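Local coordinates for protein oxidoreductase, short-chain dehydrogenase/reductase family (Aeromonas hydrophila subsp. hydrophila, PDB 3L6E) that is a putative short-chain dehydrogenase/reductase, probably a nucleotide-dependent oxidoreductase and perhaps a 3-dehydrosphinganine reductase of sphingolipid metabolism, at residues A[163-177]-A[211-224]. Numbering follows the deposited sequence.
Sequences RAELKDSPLRLVNLY and LEARSSCHVTDLFI. Unlike the reference sequence in segment 163-177: Asp168 (reference Gly).
Asn175 to Tyr177 pair in parallel with Asp221 to Phe223, joining the last two strands of the seven-stranded Rossmann-type sheet of the short-chain dehydrogenase/reductase fold. Four backbone hydrogen bonds zip the strands together: Asn175 N to Thr220 O, Leu222 N to Asn175 O, Tyr177 N to Leu222 O (2.7 Å) and Ile224 N to Tyr177 O. On its other side, strand 217-226 pairs antiparallel with a strand of the second subunit through Cys217 to Val219 and Asp221 to Ile224, so the sheet runs on across the interface.

Arg163, at the end of helix 145-165, ties the helix to both strands. Its long side chain bends at chi2 (143°) and chi3, bringing the guanidinium edge-on to three oxygens. NH1 donates to Leu173 O and to Thr220 O (2.8 Å), the latter reached from the opposite face of the carbonyl to Asn175 N. NH2 makes a salt bridge with Asp221 OD1 (3.0 Å) at its syn lone pair, the guanidinium and carboxylate planes nearly perpendicular (87°). Thr220 OG1 also bonds to Asp221 OD2, helping to fix the carboxylate.

The aliphatic methylenes of Arg172 suit the flat face of His218, CD lying 3.8 Å above the ring centroid in a CH-pi contact; His218 ND1 bonds to Asn227 of the second subunit. Towards helix 200-210, branched apolar side chains pack together: Leu176 CD2 touches Leu222 CB. Val174 CG1 meets Leu211 CD2 at 3.8 Å.

On the Arg163 face, the flat rings of bridged Tyr177 and Phe223 can stack, offset, centroids 4.2 Å apart and planes 6° from parallel. Tyr177 OH donates to a water that in turn donates to Asp221 OD1 (2.7 Å).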
loop_
_atom_site.group_PDB
_atom_site.type_symbol
_atom_site.label_atom_id
_atom_site.label_comp_id
_atom_site.label_asym_id
_atom_site.label_seq_id
_atom_site.Cartn_x
_atom_site.Cartn_y
_atom_site.Cartn_z
ATOM N N ARG A 163 -3.470 8.729 14.988
ATOM C CA ARG A 163 -2.340 7.795 14.925
ATOM C C ARG A 163 -1.054 8.358 15.519
ATOM O O ARG A 163 -0.315 7.625 16.181
ATOM C CB ARG A 163 -2.114 7.205 13.532
ATOM C CG ARG A 163 -1.726 8.179 12.443
ATOM C CD ARG A 163 -0.707 7.588 11.473
ATOM N NE ARG A 163 -1.143 6.339 10.853
ATOM C CZ ARG A 163 -1.258 6.149 9.536
ATOM N NH1 ARG A 163 -1.639 4.973 9.072
ATOM N NH2 ARG A 163 -0.984 7.117 8.679
ATOM N N ALA A 164 -0.797 9.649 15.301
ATOM C CA ALA A 164 0.369 10.305 15.895
ATOM C C ALA A 164 0.242 10.386 17.428
ATOM O O ALA A 164 1.245 10.379 18.151
ATOM C CB ALA A 164 0.577 11.689 15.293
ATOM N N GLU A 165 -0.999 10.463 17.899
ATOM C CA GLU A 165 -1.328 10.442 19.317
ATOM C C GLU A 165 -1.145 9.034 19.892
ATOM O O GLU A 165 -0.773 8.875 21.052
ATOM C CB GLU A 165 -2.771 10.915 19.483
ATOM C CG GLU A 165 -3.365 10.833 20.873
ATOM C CD GLU A 165 -4.866 11.069 20.859
ATOM O OE1 GLU A 165 -5.582 10.421 21.661
ATOM O OE2 GLU A 165 -5.331 11.894 20.039
ATOM N N LEU A 166 -1.404 8.017 19.069
ATOM C CA LEU A 166 -1.261 6.621 19.486
ATOM C C LEU A 166 0.107 6.018 19.151
ATOM O O LEU A 166 0.286 4.804 19.223
ATOM C CB LEU A 166 -2.390 5.756 18.918
ATOM C CG LEU A 166 -3.839 6.010 19.354
ATOM C CD1 LEU A 166 -4.770 5.094 18.580
ATOM C CD2 LEU A 166 -4.047 5.849 20.867
ATOM N N LYS A 167 1.074 6.865 18.798
ATOM C CA LYS A 167 2.469 6.436 18.717
ATOM C C LYS A 167 2.829 5.675 19.996
ATOM O O LYS A 167 2.426 6.082 21.097
ATOM C CB LYS A 167 3.401 7.643 18.585
ATOM C CG LYS A 167 3.985 7.877 17.195
ATOM C CD LYS A 167 5.492 8.179 17.262
ATOM C CE LYS A 167 5.815 9.656 17.501
ATOM N NZ LYS A 167 5.677 10.079 18.920
ATOM N N ASP A 168 3.566 4.575 19.846
ATOM C CA ASP A 168 4.074 3.796 20.992
ATOM C C ASP A 168 2.999 2.982 21.718
ATOM O O ASP A 168 3.278 2.346 22.741
ATOM C CB ASP A 168 4.781 4.706 22.010
ATOM C CG ASP A 168 5.884 5.531 21.392
ATOM O OD1 ASP A 168 6.816 4.936 20.818
ATOM O OD2 ASP A 168 5.824 6.776 21.497
ATOM N N SER A 169 1.775 3.022 21.201
ATOM C CA SER A 169 0.669 2.244 21.747
ATOM C C SER A 169 0.467 1.038 20.842
ATOM O O SER A 169 0.554 1.160 19.620
ATOM C CB SER A 169 -0.601 3.100 21.837
ATOM O OG SER A 169 -1.771 2.318 22.005
ATOM N N PRO A 170 0.198 -0.139 21.436
ATOM C CA PRO A 170 0.110 -1.364 20.640
ATOM C C PRO A 170 -0.988 -1.345 19.568
ATOM O O PRO A 170 -1.069 -2.264 18.752
ATOM C CB PRO A 170 -0.164 -2.449 21.689
ATOM C CG PRO A 170 -0.721 -1.709 22.872
ATOM C CD PRO A 170 -0.019 -0.396 22.873
ATOM N N LEU A 171 -1.820 -0.311 19.560
ATOM C CA LEU A 171 -2.878 -0.232 18.554
ATOM C C LEU A 171 -2.357 0.467 17.297
ATOM O O LEU A 171 -1.834 1.582 17.367
ATOM C CB LEU A 171 -4.121 0.450 19.130
ATOM C CG LEU A 171 -5.371 0.694 18.276
ATOM C CD1 LEU A 171 -5.870 -0.573 17.600
ATOM C CD2 LEU A 171 -6.455 1.289 19.161
ATOM N N ARG A 172 -2.474 -0.209 16.159
ATOM C CA ARG A 172 -1.911 0.285 14.897
ATOM C C ARG A 172 -3.004 0.886 14.025
ATOM O O ARG A 172 -4.050 0.280 13.875
ATOM C CB ARG A 172 -1.229 -0.861 14.138
ATOM C CG ARG A 172 0.120 -1.269 14.696
ATOM C CD ARG A 172 0.551 -2.669 14.243
ATOM N NE ARG A 172 1.685 -3.139 15.049
ATOM C CZ ARG A 172 2.173 -4.381 15.045
ATOM N NH1 ARG A 172 1.639 -5.324 14.273
ATOM N NH2 ARG A 172 3.209 -4.686 15.817
ATOM N N LEU A 173 -2.760 2.065 13.449
ATOM C CA LEU A 173 -3.711 2.652 12.504
ATOM C C LEU A 173 -3.228 2.469 11.081
ATOM O O LEU A 173 -2.095 2.816 10.739
ATOM C CB LEU A 173 -4.086 4.120 12.843
ATOM C CG LEU A 173 -5.306 4.269 13.780
ATOM C CD1 LEU A 173 -5.068 3.506 15.086
ATOM C CD2 LEU A 173 -5.706 5.744 14.095
ATOM N N VAL A 174 -4.108 1.860 10.283
ATOM C CA VAL A 174 -3.883 1.575 8.870
ATOM C C VAL A 174 -4.982 2.272 8.059
ATOM O O VAL A 174 -6.177 2.108 8.329
ATOM C CB VAL A 174 -3.869 0.053 8.575
ATOM C CG1 VAL A 174 -3.659 -0.211 7.073
ATOM C CG2 VAL A 174 -2.752 -0.678 9.413
ATOM N N ASN A 175 -4.567 3.080 7.096
ATOM C CA ASN A 175 -5.515 3.822 6.265
ATOM C C ASN A 175 -5.475 3.304 4.819
ATOM O O ASN A 175 -4.427 3.252 4.226
ATOM C CB ASN A 175 -5.205 5.312 6.323
ATOM C CG ASN A 175 -5.428 5.914 7.695
ATOM O OD1 ASN A 175 -6.258 5.453 8.487
ATOM N ND2 ASN A 175 -4.694 6.974 7.980
ATOM N N LEU A 176 -6.616 2.913 4.270
ATOM C CA LEU A 176 -6.663 2.270 2.958
ATOM C C LEU A 176 -7.497 3.119 1.990
ATOM O O LEU A 176 -8.592 3.531 2.337
ATOM C CB LEU A 176 -7.278 0.865 3.075
ATOM C CG LEU A 176 -6.734 -0.030 4.209
ATOM C CD1 LEU A 176 -7.686 -1.155 4.546
ATOM C CD2 LEU A 176 -5.359 -0.579 3.907
ATOM N N TYR A 177 -6.966 3.343 0.783
ATOM C CA TYR A 177 -7.554 4.254 -0.191
ATOM C C TYR A 177 -7.841 3.604 -1.556
ATOM O O TYR A 177 -7.024 3.687 -2.469
ATOM C CB TYR A 177 -6.619 5.455 -0.382
ATOM C CG TYR A 177 -6.293 6.196 0.894
ATOM C CD1 TYR A 177 -5.342 5.688 1.821
ATOM C CD2 TYR A 177 -6.900 7.414 1.173
ATOM C CE1 TYR A 177 -5.026 6.396 2.983
ATOM C CE2 TYR A 177 -6.597 8.131 2.320
ATOM C CZ TYR A 177 -5.656 7.626 3.221
ATOM O OH TYR A 177 -5.390 8.341 4.374
ATOM N N LEU A 211 -3.099 -6.176 4.944
ATOM C CA LEU A 211 -3.367 -6.272 6.376
ATOM C C LEU A 211 -2.812 -7.540 7.043
ATOM O O LEU A 211 -3.054 -7.760 8.223
ATOM C CB LEU A 211 -4.867 -6.157 6.652
ATOM C CG LEU A 211 -5.506 -4.788 6.457
ATOM C CD1 LEU A 211 -7.027 -4.911 6.483
ATOM C CD2 LEU A 211 -4.981 -3.797 7.514
ATOM N N GLU A 212 -2.101 -8.371 6.289
ATOM C CA GLU A 212 -1.464 -9.573 6.842
ATOM C C GLU A 212 -0.391 -9.202 7.871
ATOM O O GLU A 212 0.423 -8.317 7.630
ATOM C CB GLU A 212 -0.815 -10.407 5.731
ATOM C CG GLU A 212 -1.776 -11.185 4.845
ATOM C CD GLU A 212 -2.225 -12.506 5.455
ATOM O OE1 GLU A 212 -1.357 -13.288 5.915
ATOM O OE2 GLU A 212 -3.458 -12.762 5.453
ATOM N N ALA A 213 -0.385 -9.894 9.007
ATOM C CA ALA A 213 0.633 -9.671 10.038
ATOM C C ALA A 213 2.007 -10.207 9.614
ATOM O O ALA A 213 2.108 -11.285 9.063
ATOM C CB ALA A 213 0.201 -10.308 11.362
ATOM N N ARG A 214 3.055 -9.430 9.866
ATOM C CA ARG A 214 4.441 -9.882 9.691
ATOM C C ARG A 214 5.234 -9.402 10.917
ATOM O O ARG A 214 4.797 -8.475 11.613
ATOM C CB ARG A 214 5.049 -9.360 8.376
ATOM C CG ARG A 214 4.231 -9.691 7.117
ATOM C CD ARG A 214 5.037 -9.576 5.818
ATOM N NE ARG A 214 4.160 -9.639 4.646
ATOM C CZ ARG A 214 3.799 -10.767 4.038
ATOM N NH1 ARG A 214 4.244 -11.940 4.481
ATOM N NH2 ARG A 214 2.983 -10.724 2.996
ATOM N N SER A 215 6.385 -10.012 11.181
ATOM C CA SER A 215 7.065 -9.799 12.472
ATOM C C SER A 215 7.628 -8.394 12.636
ATOM O O SER A 215 7.390 -7.754 13.666
ATOM C CB SER A 215 8.162 -10.842 12.725
ATOM O OG SER A 215 7.643 -12.152 12.633
ATOM N N SER A 216 8.327 -7.913 11.608
ATOM C CA SER A 216 9.141 -6.700 11.699
ATOM C C SER A 216 8.502 -5.413 11.154
ATOM O O SER A 216 9.088 -4.332 11.270
ATOM C CB SER A 216 10.479 -6.926 10.989
ATOM O OG SER A 216 10.264 -7.171 9.611
ATOM N N CYS A 217 7.325 -5.529 10.553
ATOM C CA CYS A 217 6.665 -4.379 9.945
ATOM C C CYS A 217 5.216 -4.641 9.600
ATOM O O CYS A 217 4.761 -5.783 9.578
ATOM C CB CYS A 217 7.400 -3.929 8.672
ATOM S SG CYS A 217 7.544 -5.215 7.424
ATOM N N HIS A 218 4.501 -3.553 9.335
ATOM C CA HIS A 218 3.147 -3.614 8.800
ATOM C C HIS A 218 2.959 -2.487 7.795
ATOM O O HIS A 218 3.737 -1.547 7.761
ATOM C CB HIS A 218 2.111 -3.461 9.929
ATOM C CG HIS A 218 2.189 -2.143 10.642
ATOM N ND1 HIS A 218 3.288 -1.760 11.380
ATOM C CD2 HIS A 218 1.300 -1.119 10.734
ATOM C CE1 HIS A 218 3.083 -0.555 11.884
ATOM N NE2 HIS A 218 1.881 -0.150 11.517
ATOM N N VAL A 219 1.900 -2.583 6.996
ATOM C CA VAL A 219 1.523 -1.526 6.056
ATOM C C VAL A 219 0.755 -0.459 6.831
ATOM O O VAL A 219 -0.174 -0.779 7.554
ATOM C CB VAL A 219 0.630 -2.113 4.926
ATOM C CG1 VAL A 219 -0.178 -1.006 4.203
ATOM C CG2 VAL A 219 1.473 -2.900 3.969
ATOM N N THR A 220 1.141 0.801 6.680
ATOM C CA THR A 220 0.459 1.891 7.370
ATOM C C THR A 220 -0.571 2.582 6.472
ATOM O O THR A 220 -1.581 3.084 6.959
ATOM C CB THR A 220 1.455 2.935 7.912
ATOM O OG1 THR A 220 2.286 3.395 6.843
ATOM C CG2 THR A 220 2.349 2.337 9.061
ATOM N N ASP A 221 -0.309 2.593 5.164
ATOM C CA ASP A 221 -1.169 3.277 4.191
ATOM C C ASP A 221 -1.133 2.558 2.857
ATOM O O ASP A 221 -0.064 2.188 2.362
ATOM C CB ASP A 221 -0.760 4.761 3.988
ATOM C CG ASP A 221 -0.485 5.488 5.305
ATOM O OD1 ASP A 221 -1.398 6.155 5.867
ATOM O OD2 ASP A 221 0.666 5.384 5.776
ATOM N N LEU A 222 -2.305 2.382 2.264
ATOM C CA LEU A 222 -2.410 1.683 0.984
ATOM C C LEU A 222 -3.304 2.445 -0.003
ATOM O O LEU A 222 -4.459 2.644 0.260
ATOM C CB LEU A 222 -2.969 0.272 1.197
ATOM C CG LEU A 222 -3.118 -0.613 -0.037
ATOM C CD1 LEU A 222 -1.760 -1.060 -0.590
ATOM C CD2 LEU A 222 -4.026 -1.815 0.227
ATOM N N PHE A 223 -2.749 2.838 -1.144
ATOM C CA PHE A 223 -3.486 3.572 -2.163
ATOM C C PHE A 223 -3.688 2.671 -3.376
ATOM O O PHE A 223 -2.728 2.179 -3.954
ATOM C CB PHE A 223 -2.742 4.865 -2.548
ATOM C CG PHE A 223 -2.637 5.863 -1.424
ATOM C CD1 PHE A 223 -1.687 5.706 -0.415
ATOM C CD2 PHE A 223 -3.492 6.962 -1.369
ATOM C CE1 PHE A 223 -1.585 6.629 0.632
ATOM C CE2 PHE A 223 -3.410 7.877 -0.333
ATOM C CZ PHE A 223 -2.445 7.717 0.673
ATOM N N ILE A 224 -4.943 2.424 -3.729
ATOM C CA ILE A 224 -5.260 1.622 -4.918
ATOM C C ILE A 224 -5.954 2.494 -5.949
ATOM O O ILE A 224 -6.898 3.199 -5.614
ATOM C CB ILE A 224 -6.198 0.444 -4.579
ATOM C CG1 ILE A 224 -5.656 -0.366 -3.395
ATOM C CG2 ILE A 224 -6.393 -0.470 -5.799
ATOM C CD1 ILE A 224 -6.747 -1.155 -2.714
HETATM O O HOH W 1 0.249 1.844 11.997
HETATM O O HOH W 2 -3.139 8.245 5.626
#